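Cell wall surface anchor family protein (Streptococcus pneumoniae, PDB 4OQ1) probably anchors the streptococcal pilus to the cell surface as an ancillary pilin built on CnaB-type folds. Local coordinates at residues T29-L34 with Q97-H102; H50-W55 with Y108-I113; P122-F127 with K142-M147. The protein carries 3 engineered substitutions. All coordinates share one frame; numbering follows the deposited sequence.

In the fold
All three contacts lie in the N-terminal domain and reach its single mixed sheet, which curls so that side chains of strands 28-33 and 120-129 meet. Contacts 1 and 2 have centres about 11 Å apart and interleave along the chain, 29-34, 50-55, 97-102 and 108-113 coming in turn; Ile113 of contact 2 packs on Leu32, Leu34 and Ile98 of contact 1. Contact 3 follows both, its centre about 11 Å from that of contact 2 and 15 Å from that of contact 1. Its strand 120-129 neighbours strand 106-110, while its loop 142-147 leads out of the sheet toward strand 150-157, linking this domain to the rest of the pilin.

Contact 1: residues T29-L34 with Q97-H102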
loop_
_atom_site.group_PDB
_atom_site.type_symbol
_atom_site.label_atom_id
_atom_site.label_comp_id
_atom_site.label_asym_id
_atom_site.label_seq_id
_atom_site.Cartn_x
_atom_site.Cartn_y
_atom_site.Cartn_z
ATOM N N THR A 29 28.529 22.018 -21.504
ATOM C CA THR A 29 27.352 21.494 -20.831
ATOM C C THR A 29 27.198 19.959 -21.047
ATOM O O THR A 29 27.317 19.440 -22.167
ATOM C CB THR A 29 26.068 22.173 -21.333
ATOM O OG1 THR A 29 26.154 23.584 -21.109
ATOM C CG2 THR A 29 24.883 21.623 -20.598
ATOM N N LEU A 30 26.917 19.276 -19.931
ATOM C CA LEU A 30 26.605 17.841 -19.941
ATOM C C LEU A 30 25.098 17.633 -19.632
ATOM O O LEU A 30 24.549 18.161 -18.710
ATOM C CB LEU A 30 27.465 17.088 -18.888
ATOM C CG LEU A 30 27.126 15.595 -18.685
ATOM C CD1 LEU A 30 27.424 14.703 -19.820
ATOM C CD2 LEU A 30 27.826 15.136 -17.375
ATOM N N VAL A 31 24.463 16.858 -20.493
ATOM C CA VAL A 31 23.041 16.451 -20.326
ATOM C C VAL A 31 23.038 14.949 -19.824
ATOM O O VAL A 31 23.750 14.090 -20.411
ATOM C CB VAL A 31 22.301 16.614 -21.714
ATOM C CG1 VAL A 31 21.032 15.796 -21.818
ATOM C CG2 VAL A 31 21.964 18.073 -22.006
ATOM N N LEU A 32 22.364 14.693 -18.691
ATOM C CA LEU A 32 22.201 13.359 -18.120
ATOM C C LEU A 32 20.722 12.958 -18.196
ATOM O O LEU A 32 19.839 13.636 -17.726
ATOM C CB LEU A 32 22.658 13.334 -16.649
ATOM C CG LEU A 32 24.164 13.575 -16.469
ATOM C CD1 LEU A 32 24.576 13.794 -15.055
ATOM C CD2 LEU A 32 24.944 12.401 -17.042
ATOM N N GLN A 33 20.449 11.834 -18.826
ATOM C CA GLN A 33 19.114 11.291 -18.850
ATOM C C GLN A 33 19.131 10.101 -17.878
ATOM O O GLN A 33 20.099 9.345 -17.814
ATOM C CB GLN A 33 18.773 10.932 -20.301
ATOM C CG GLN A 33 18.572 12.138 -21.196
ATOM C CD GLN A 33 18.679 11.860 -22.694
ATOM O OE1 GLN A 33 18.885 10.725 -23.133
ATOM N NE2 GLN A 33 18.478 12.897 -23.494
ATOM N N LEU A 34 18.075 9.947 -17.084
ATOM C CA LEU A 34 18.038 8.938 -16.038
ATOM C C LEU A 34 16.890 7.933 -16.232
ATOM O O LEU A 34 15.854 8.264 -16.871
ATOM C CB LEU A 34 17.835 9.587 -14.697
ATOM C CG LEU A 34 18.763 10.725 -14.316
ATOM C CD1 LEU A 34 18.400 11.147 -12.927
ATOM C CD2 LEU A 34 20.255 10.359 -14.404
ATOM N N GLN A 97 15.247 15.780 -18.508
ATOM C CA GLN A 97 16.736 15.583 -18.366
ATOM C C GLN A 97 17.438 16.638 -17.491
ATOM O O GLN A 97 16.901 17.703 -17.148
ATOM C CB GLN A 97 17.358 15.468 -19.768
ATOM C CG GLN A 97 17.431 16.754 -20.573
ATOM C CD GLN A 97 17.641 16.557 -22.079
ATOM O OE1 GLN A 97 17.518 15.461 -22.617
ATOM N NE2 GLN A 97 17.939 17.655 -22.778
ATOM N N ILE A 98 18.664 16.319 -17.071
ATOM C CA ILE A 98 19.472 17.162 -16.205
ATOM C C ILE A 98 20.431 17.837 -17.130
ATOM O O ILE A 98 20.860 17.243 -18.153
ATOM C CB ILE A 98 20.312 16.355 -15.146
ATOM C CG1 ILE A 98 19.455 15.789 -14.062
ATOM C CG2 ILE A 98 21.393 17.178 -14.470
ATOM C CD1 ILE A 98 19.988 14.465 -13.576
ATOM N N GLU A 99 20.745 19.078 -16.812
ATOM C CA GLU A 99 21.927 19.799 -17.366
ATOM C C GLU A 99 22.927 20.128 -16.279
ATOM O O GLU A 99 22.567 20.539 -15.171
ATOM C CB GLU A 99 21.616 21.110 -18.098
ATOM C CG GLU A 99 21.008 20.932 -19.466
ATOM C CD GLU A 99 20.556 22.268 -20.060
ATOM O OE1 GLU A 99 20.729 23.352 -19.425
ATOM O OE2 GLU A 99 20.019 22.233 -21.167
ATOM N N VAL A 100 24.204 19.888 -16.599
ATOM C CA VAL A 100 25.310 20.169 -15.701
ATOM C C VAL A 100 26.125 21.217 -16.434
ATOM O O VAL A 100 26.470 21.007 -17.599
ATOM C CB VAL A 100 26.175 18.915 -15.372
ATOM C CG1 VAL A 100 27.115 19.277 -14.277
ATOM C CG2 VAL A 100 25.214 17.760 -14.977
ATOM N N SER A 101 26.374 22.313 -15.719
ATOM C CA SER A 101 26.821 23.583 -16.358
ATOM C C SER A 101 28.257 23.970 -16.134
ATOM O O SER A 101 28.785 23.728 -15.038
ATOM C CB SER A 101 25.920 24.758 -15.879
ATOM O OG SER A 101 24.673 24.655 -16.556
ATOM N N HIS A 102 28.860 24.598 -17.152
ATOM C CA HIS A 102 30.201 25.316 -17.020
ATOM C C HIS A 102 31.343 24.382 -16.693
ATOM O O HIS A 102 32.140 24.539 -15.734
ATOM C CB HIS A 102 30.154 26.501 -16.038
ATOM C CG HIS A 102 29.022 27.469 -16.313
ATOM N ND1 HIS A 102 28.887 28.135 -17.514
ATOM C CD2 HIS A 102 27.972 27.860 -15.544
ATOM C CE1 HIS A 102 27.788 28.872 -17.482
ATOM N NE2 HIS A 102 27.209 28.707 -16.305
HETATM O O HOH W 1 27.730 25.307 -19.503
HETATM O O HOH W 2 24.023 24.859 -19.197
#
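Leu32 and Ile98 form the apolar middle of this antiparallel strand pair, their CB atoms 4.1 Å apart, with Leu30 and Val100 beside them on the same face. Diagonally across the strands, Leu32 CD1 reaches Val100 CG2 at 4.0 Å, and at the end of the pair Leu34 CD1 meets Ile98 CD1 at 3.7 Å. Two hydrogen-bonded pairs, Leu30 with Val100 and Leu32 with Ile98, zip the backbones together through four N-H to O=C bonds; Val31 and Glu99 make the non-hydrogen-bonded pair between them.

The side chains of Val31 and Glu99 are on the other face, where Val31 CG1 presses against Gln97 CD at 3.5 Å. With Gln97 CG placed between its own backbone N and carbonyl carbon (chi1 73°), the extended chain runs alongside Gln33. Gln33 NE2 then donates to Gln97 OE1 at 2.9 Å in a nearly straight bond, the two amide planes 22° apart. At the opposite end Thr29 CG2 rests near Glu99 CG, while Thr29 OG1 accepts from two waters that lead to His102 N and Ser101 OG, and is also bonded to Glu135.

Strand 28-33 is held between strands 98-103 and 137-140 in the sheet, Val31 making backbone bonds with Leu137 and Ile139. Its Leu30 and Leu32 pack on Phe127 and Phe125 of strand 120-129, whereas Ile98 and Val100 touch strand 85-93.

Contact 2: residues H50-W55 with Y108-I113; sequences HRLQVW and YYVRSI
Arg111 runs past the six-membered ring of Trp55 before turning to Tyr109. Its CB lies 4.0 Å from Trp55 CZ3, CG stays near that same atom, and CD meets Trp55 CH2 at 4.1 Å. Bent at chi3, the chain then brings NH1 to the edge of the Tyr109 ring, where it donates to Tyr109 OH at 2.8 Å; the bond is bent and the oxygen sits 21° out of the guanidinium plane. NH2 is hydrogen-bonded to His74 O and has a long, weak ion pair with Glu124; the guanidinium group is turned almost at right angles to the indole. Trp55 and Tyr109 lie side by side with their rings oblique, planes at 45°.

Behind these side chains, Trp55 and Tyr109 form an antiparallel hydrogen-bonded pair, Trp55 N to Tyr109 O at 3.0 Å and Tyr109 N to Trp55 O at 2.8 Å, joining the neighbouring inner strands 50-56 and 106-110 of the N-terminal domain's curled sheet. Beyond the pair the chain turns a corner at Arg111 and direct backbone bonding gives way to waters: one links Gln53 O to Arg111 N, a second Gln53 N to Ser112 O, and a third Arg51 O to Ile113 O.

Toward the interior, Val54 divides its two methyls, CG2 lying 3.7 Å from Tyr108 CD1 and CG1 lying 3.9 Å from Val110 CG2. Leu52 CD1 reaches further along, to Val110 CG1 and, at 3.5 Å, to Ser112 O.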
loop_
_atom_site.group_PDB
_atom_site.type_symbol
_atom_site.label_atom_id
_atom_site.label_comp_id
_atom_site.label_asym_id
_atom_site.label_seq_id
_atom_site.Cartn_x
_atom_site.Cartn_y
_atom_site.Cartn_z
ATOM N N HIS A 50 21.395 21.666 -6.555
ATOM C CA HIS A 50 22.179 20.433 -6.544
ATOM C C HIS A 50 23.497 20.598 -7.288
ATOM O O HIS A 50 23.583 21.329 -8.287
ATOM C CB HIS A 50 21.342 19.270 -7.100
ATOM C CG HIS A 50 20.084 19.044 -6.323
ATOM N ND1 HIS A 50 20.093 18.595 -5.019
ATOM C CD2 HIS A 50 18.796 19.331 -6.609
ATOM C CE1 HIS A 50 18.861 18.534 -4.556
ATOM N NE2 HIS A 50 18.051 18.973 -5.506
ATOM N N ARG A 51 24.516 19.876 -6.828
ATOM C CA ARG A 51 25.776 19.858 -7.549
ATOM C C ARG A 51 26.183 18.441 -7.974
ATOM O O ARG A 51 25.944 17.483 -7.261
ATOM C CB ARG A 51 26.890 20.487 -6.712
ATOM C CG ARG A 51 26.588 21.907 -6.195
ATOM C CD ARG A 51 27.815 22.593 -5.627
ATOM N NE ARG A 51 28.832 22.886 -6.670
ATOM C CZ ARG A 51 28.877 23.968 -7.460
ATOM N NH1 ARG A 51 27.978 24.922 -7.351
ATOM N NH2 ARG A 51 29.846 24.097 -8.366
ATOM N N LEU A 52 26.828 18.326 -9.128
ATOM C CA LEU A 52 27.423 17.020 -9.531
ATOM C C LEU A 52 28.866 16.909 -9.052
ATOM O O LEU A 52 29.710 17.699 -9.428
ATOM C CB LEU A 52 27.318 16.872 -11.011
ATOM C CG LEU A 52 27.780 15.489 -11.470
ATOM C CD1 LEU A 52 26.733 14.361 -11.198
ATOM C CD2 LEU A 52 28.143 15.571 -12.917
ATOM N N GLN A 53 29.141 16.011 -8.123
ATOM C CA GLN A 53 30.475 15.769 -7.664
ATOM C C GLN A 53 31.248 14.949 -8.698
ATOM O O GLN A 53 30.707 13.909 -9.204
ATOM C CB GLN A 53 30.462 14.948 -6.368
ATOM C CG GLN A 53 29.734 15.643 -5.215
ATOM C CD GLN A 53 30.358 16.973 -4.859
ATOM O OE1 GLN A 53 31.580 17.146 -4.827
ATOM N NE2 GLN A 53 29.513 17.925 -4.643
ATOM N N VAL A 54 32.463 15.392 -9.022
ATOM C CA VAL A 54 33.329 14.680 -9.945
ATOM C C VAL A 54 34.803 14.603 -9.483
ATOM O O VAL A 54 35.266 15.361 -8.606
ATOM C CB VAL A 54 33.270 15.268 -11.375
ATOM C CG1 VAL A 54 31.869 15.401 -11.886
ATOM C CG2 VAL A 54 34.006 16.614 -11.464
ATOM N N TRP A 55 35.547 13.711 -10.097
ATOM C CA TRP A 55 36.965 13.735 -10.012
ATOM C C TRP A 55 37.494 13.967 -11.367
ATOM O O TRP A 55 37.161 13.209 -12.286
ATOM C CB TRP A 55 37.466 12.389 -9.537
ATOM C CG TRP A 55 37.156 12.045 -8.103
ATOM C CD1 TRP A 55 38.013 12.173 -7.022
ATOM C CD2 TRP A 55 35.944 11.575 -7.581
ATOM N NE1 TRP A 55 37.412 11.784 -5.877
ATOM C CE2 TRP A 55 36.129 11.438 -6.152
ATOM C CE3 TRP A 55 34.706 11.308 -8.125
ATOM C CZ2 TRP A 55 35.149 10.956 -5.335
ATOM C CZ3 TRP A 55 33.688 10.836 -7.314
ATOM C CH2 TRP A 55 33.921 10.669 -5.920
ATOM N N TYR A 108 36.549 13.138 -16.738
ATOM C CA TYR A 108 35.890 13.266 -15.450
ATOM C C TYR A 108 35.264 11.928 -15.038
ATOM O O TYR A 108 34.768 11.218 -15.860
ATOM C CB TYR A 108 34.870 14.300 -15.557
ATOM C CG TYR A 108 35.403 15.685 -15.745
ATOM C CD1 TYR A 108 35.841 16.441 -14.690
ATOM C CD2 TYR A 108 35.279 16.300 -17.012
ATOM C CE1 TYR A 108 36.299 17.743 -14.876
ATOM C CE2 TYR A 108 35.684 17.613 -17.224
ATOM C CZ TYR A 108 36.210 18.333 -16.162
ATOM O OH TYR A 108 36.600 19.616 -16.371
ATOM N N TYR A 109 35.396 11.547 -13.756
ATOM C CA TYR A 109 34.775 10.357 -13.249
ATOM C C TYR A 109 33.635 10.779 -12.327
ATOM O O TYR A 109 33.797 11.694 -11.494
ATOM C CB TYR A 109 35.828 9.592 -12.385
ATOM C CG TYR A 109 35.333 8.432 -11.632
ATOM C CD1 TYR A 109 34.722 7.348 -12.282
ATOM C CD2 TYR A 109 35.615 8.296 -10.286
ATOM C CE1 TYR A 109 34.268 6.226 -11.549
ATOM C CE2 TYR A 109 35.144 7.227 -9.557
ATOM C CZ TYR A 109 34.530 6.146 -10.179
ATOM O OH TYR A 109 34.139 4.996 -9.508
ATOM N N VAL A 110 32.504 10.089 -12.444
ATOM C CA VAL A 110 31.278 10.327 -11.597
ATOM C C VAL A 110 30.938 9.011 -10.885
ATOM O O VAL A 110 31.094 7.928 -11.462
ATOM C CB VAL A 110 30.088 10.740 -12.457
ATOM C CG1 VAL A 110 28.783 10.913 -11.674
ATOM C CG2 VAL A 110 30.442 11.990 -13.236
ATOM N N ARG A 111 30.592 9.129 -9.619
ATOM C CA ARG A 111 30.084 8.038 -8.822
ATOM C C ARG A 111 28.617 8.120 -8.417
ATOM O O ARG A 111 27.983 7.096 -8.126
ATOM C CB ARG A 111 30.908 7.975 -7.564
ATOM C CG ARG A 111 32.079 7.005 -7.711
ATOM C CD ARG A 111 32.865 6.763 -6.428
ATOM N NE ARG A 111 32.367 5.619 -5.681
ATOM C CZ ARG A 111 32.715 4.367 -5.919
ATOM N NH1 ARG A 111 33.551 4.094 -6.914
ATOM N NH2 ARG A 111 32.263 3.393 -5.141
ATOM N N SER A 112 28.081 9.330 -8.360
ATOM C CA SER A 112 26.709 9.600 -8.002
ATOM C C SER A 112 26.155 10.788 -8.776
ATOM O O SER A 112 26.821 11.813 -8.845
ATOM C CB SER A 112 26.730 10.063 -6.507
ATOM O OG SER A 112 25.419 10.237 -6.006
ATOM N N ILE A 113 24.955 10.669 -9.333
ATOM C CA ILE A 113 24.249 11.794 -9.946
ATOM C C ILE A 113 23.417 12.533 -8.879
ATOM O O ILE A 113 23.390 13.748 -8.905
ATOM C CB ILE A 113 23.414 11.348 -11.065
ATOM C CG1 ILE A 113 24.355 10.789 -12.115
ATOM C CG2 ILE A 113 22.572 12.496 -11.647
ATOM C CD1 ILE A 113 23.733 10.252 -13.361
HETATM O O HOH W 3 24.462 15.332 -6.990
HETATM O O HOH W 4 30.101 11.555 -8.048
HETATM O O HOH W 5 27.135 13.994 -7.362
#

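Contact 3: residues P122-F127 with K142-M147; sequences PAEFLF and KKTDTM
The peptide group that follows Pro122 is covered on one face by Thr144, whose CG2 sits over the carbonyl, 3.1 Å from Pro122 C. From the same side Thr144 N donates to Pro122 O at 2.8 Å; the N-H points straight at the oxygen, yet the nitrogen stands 42° out of the carbonyl plane. Pro122 O also receives a CA-H...O contact from Lys143. As modelled, chi1 of -178° sets Thr144 OG1 anti to the backbone N and puts CG2 between that N and the carbonyl carbon, 3.3 Å from Pro122 CB. These methyl separations are shorter than usual, which leaves its exact placement doubtful. Along the pyrrolidine ring, CG lies 3.1 Å from Thr144 O and 3.8 Å from Asp145 CB, while CD meets the aliphatic Lys143 CE.

One residue on, Ala123 CB approaches Lys142 O at 3.5 Å, and a water held by that oxygen makes a weak bond to Glu124 N. Glu124 OE1 itself is bonded to His74.

The contact ties the loop between strands 137-140 and 150-157, where the chain leaves the N-terminal domain, to strand 120-129. That strand is bonded to strand 106-110, and its Leu126 packs on helix 66-73.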
loop_
_atom_site.group_PDB
_atom_site.type_symbol
_atom_site.label_atom_id
_atom_site.label_comp_id
_atom_site.label_asym_id
_atom_site.label_seq_id
_atom_site.Cartn_x
_atom_site.Cartn_y
_atom_site.Cartn_z
ATOM N N PRO A 122 22.903 6.548 -7.793
ATOM C CA PRO A 122 24.285 6.179 -8.032
ATOM C C PRO A 122 24.503 5.772 -9.451
ATOM O O PRO A 122 23.687 5.110 -10.045
ATOM C CB PRO A 122 24.527 5.043 -7.060
ATOM C CG PRO A 122 23.186 4.531 -6.742
ATOM C CD PRO A 122 22.209 5.596 -6.916
ATOM N N ALA A 123 25.676 6.129 -9.955
ATOM C CA ALA A 123 26.039 5.941 -11.320
ATOM C C ALA A 123 27.572 6.157 -11.503
ATOM O O ALA A 123 28.090 7.207 -11.235
ATOM C CB ALA A 123 25.261 6.902 -12.184
ATOM N N GLU A 124 28.240 5.167 -12.031
ATOM C CA GLU A 124 29.630 5.203 -12.235
ATOM C C GLU A 124 29.989 5.241 -13.667
ATOM O O GLU A 124 29.779 4.228 -14.363
ATOM C CB GLU A 124 30.235 4.013 -11.618
ATOM C CG GLU A 124 30.017 4.070 -10.078
ATOM C CD GLU A 124 30.521 2.800 -9.336
ATOM O OE1 GLU A 124 31.166 1.941 -9.950
ATOM O OE2 GLU A 124 30.252 2.715 -8.119
ATOM N N PHE A 125 30.538 6.387 -14.095
ATOM C CA PHE A 125 30.929 6.501 -15.486
ATOM C C PHE A 125 31.999 7.564 -15.663
ATOM O O PHE A 125 32.268 8.397 -14.742
ATOM C CB PHE A 125 29.717 6.807 -16.377
ATOM C CG PHE A 125 28.965 8.046 -15.985
ATOM C CD1 PHE A 125 28.035 8.075 -14.947
ATOM C CD2 PHE A 125 29.204 9.231 -16.655
ATOM C CE1 PHE A 125 27.419 9.254 -14.607
ATOM C CE2 PHE A 125 28.562 10.387 -16.325
ATOM C CZ PHE A 125 27.637 10.397 -15.332
ATOM N N LEU A 126 32.507 7.647 -16.884
ATOM C CA LEU A 126 33.406 8.723 -17.201
ATOM C C LEU A 126 32.734 9.510 -18.275
ATOM O O LEU A 126 31.958 8.966 -19.042
ATOM C CB LEU A 126 34.703 8.179 -17.841
ATOM C CG LEU A 126 35.688 7.279 -17.129
ATOM C CD1 LEU A 126 36.958 7.135 -17.935
ATOM C CD2 LEU A 126 35.999 7.874 -15.808
ATOM N N PHE A 127 33.042 10.773 -18.293
ATOM C CA PHE A 127 32.782 11.582 -19.471
ATOM C C PHE A 127 33.984 12.479 -19.873
ATOM O O PHE A 127 34.717 12.951 -19.029
ATOM C CB PHE A 127 31.464 12.373 -19.299
ATOM C CG PHE A 127 31.468 13.450 -18.263
ATOM C CD1 PHE A 127 31.819 14.760 -18.591
ATOM C CD2 PHE A 127 31.209 13.142 -16.945
ATOM C CE1 PHE A 127 31.768 15.790 -17.663
ATOM C CE2 PHE A 127 31.218 14.146 -15.972
ATOM C CZ PHE A 127 31.519 15.456 -16.317
ATOM N N LYS A 142 23.382 4.781 -16.310
ATOM C CA LYS A 142 22.804 3.575 -15.831
ATOM C C LYS A 142 22.878 3.694 -14.350
ATOM O O LYS A 142 23.873 4.129 -13.814
ATOM C CB LYS A 142 23.582 2.343 -16.265
ATOM C CG LYS A 142 23.108 1.069 -15.576
ATOM C CD LYS A 142 23.498 -0.098 -16.461
ATOM C CE LYS A 142 22.651 -1.335 -16.114
ATOM N NZ LYS A 142 23.071 -1.758 -14.798
ATOM N N LYS A 143 21.777 3.366 -13.701
ATOM C CA LYS A 143 21.754 3.390 -12.221
ATOM C C LYS A 143 22.520 2.169 -11.707
ATOM O O LYS A 143 22.353 1.061 -12.154
ATOM C CB LYS A 143 20.293 3.431 -11.690
ATOM C CG LYS A 143 20.188 3.714 -10.189
ATOM C CD LYS A 143 18.740 3.543 -9.693
ATOM C CE LYS A 143 18.695 3.905 -8.212
ATOM N NZ LYS A 143 17.292 4.077 -7.769
ATOM N N THR A 144 23.309 2.407 -10.690
ATOM C CA THR A 144 24.039 1.381 -10.000
ATOM C C THR A 144 23.508 1.125 -8.540
ATOM O O THR A 144 22.664 1.803 -8.057
ATOM C CB THR A 144 25.550 1.724 -10.011
ATOM O OG1 THR A 144 26.258 0.691 -9.382
ATOM C CG2 THR A 144 25.783 2.915 -9.288
ATOM N N ASP A 145 24.029 0.104 -7.897
ATOM C CA ASP A 145 23.709 -0.214 -6.506
ATOM C C ASP A 145 22.262 -0.571 -6.327
ATOM O O ASP A 145 21.612 -0.017 -5.489
ATOM C CB ASP A 145 23.997 0.997 -5.640
ATOM C CG ASP A 145 25.481 1.135 -5.261
ATOM O OD1 ASP A 145 26.334 0.346 -5.729
ATOM O OD2 ASP A 145 25.787 2.027 -4.460
ATOM N N THR A 146 21.770 -1.496 -7.149
ATOM C CA THR A 146 20.333 -1.767 -7.279
ATOM C C THR A 146 19.678 -2.794 -6.339
ATOM O O THR A 146 18.456 -2.941 -6.357
ATOM C CB THR A 146 19.977 -2.153 -8.729
ATOM O OG1 THR A 146 20.927 -3.105 -9.221
ATOM C CG2 THR A 146 19.986 -0.924 -9.625
ATOM N N MET A 147 20.459 -3.501 -5.529
ATOM C CA MET A 147 19.880 -4.510 -4.638
ATOM C C MET A 147 18.949 -3.829 -3.640
ATOM O O MET A 147 19.253 -2.735 -3.165
ATOM C CB MET A 147 20.979 -5.274 -3.901
ATOM C CG MET A 147 21.599 -6.403 -4.709
ATOM S SD MET A 147 20.369 -7.545 -5.366
ATOM C CE MET A 147 20.012 -8.531 -3.915
HETATM O O HOH W 6 26.409 3.899 -14.205
#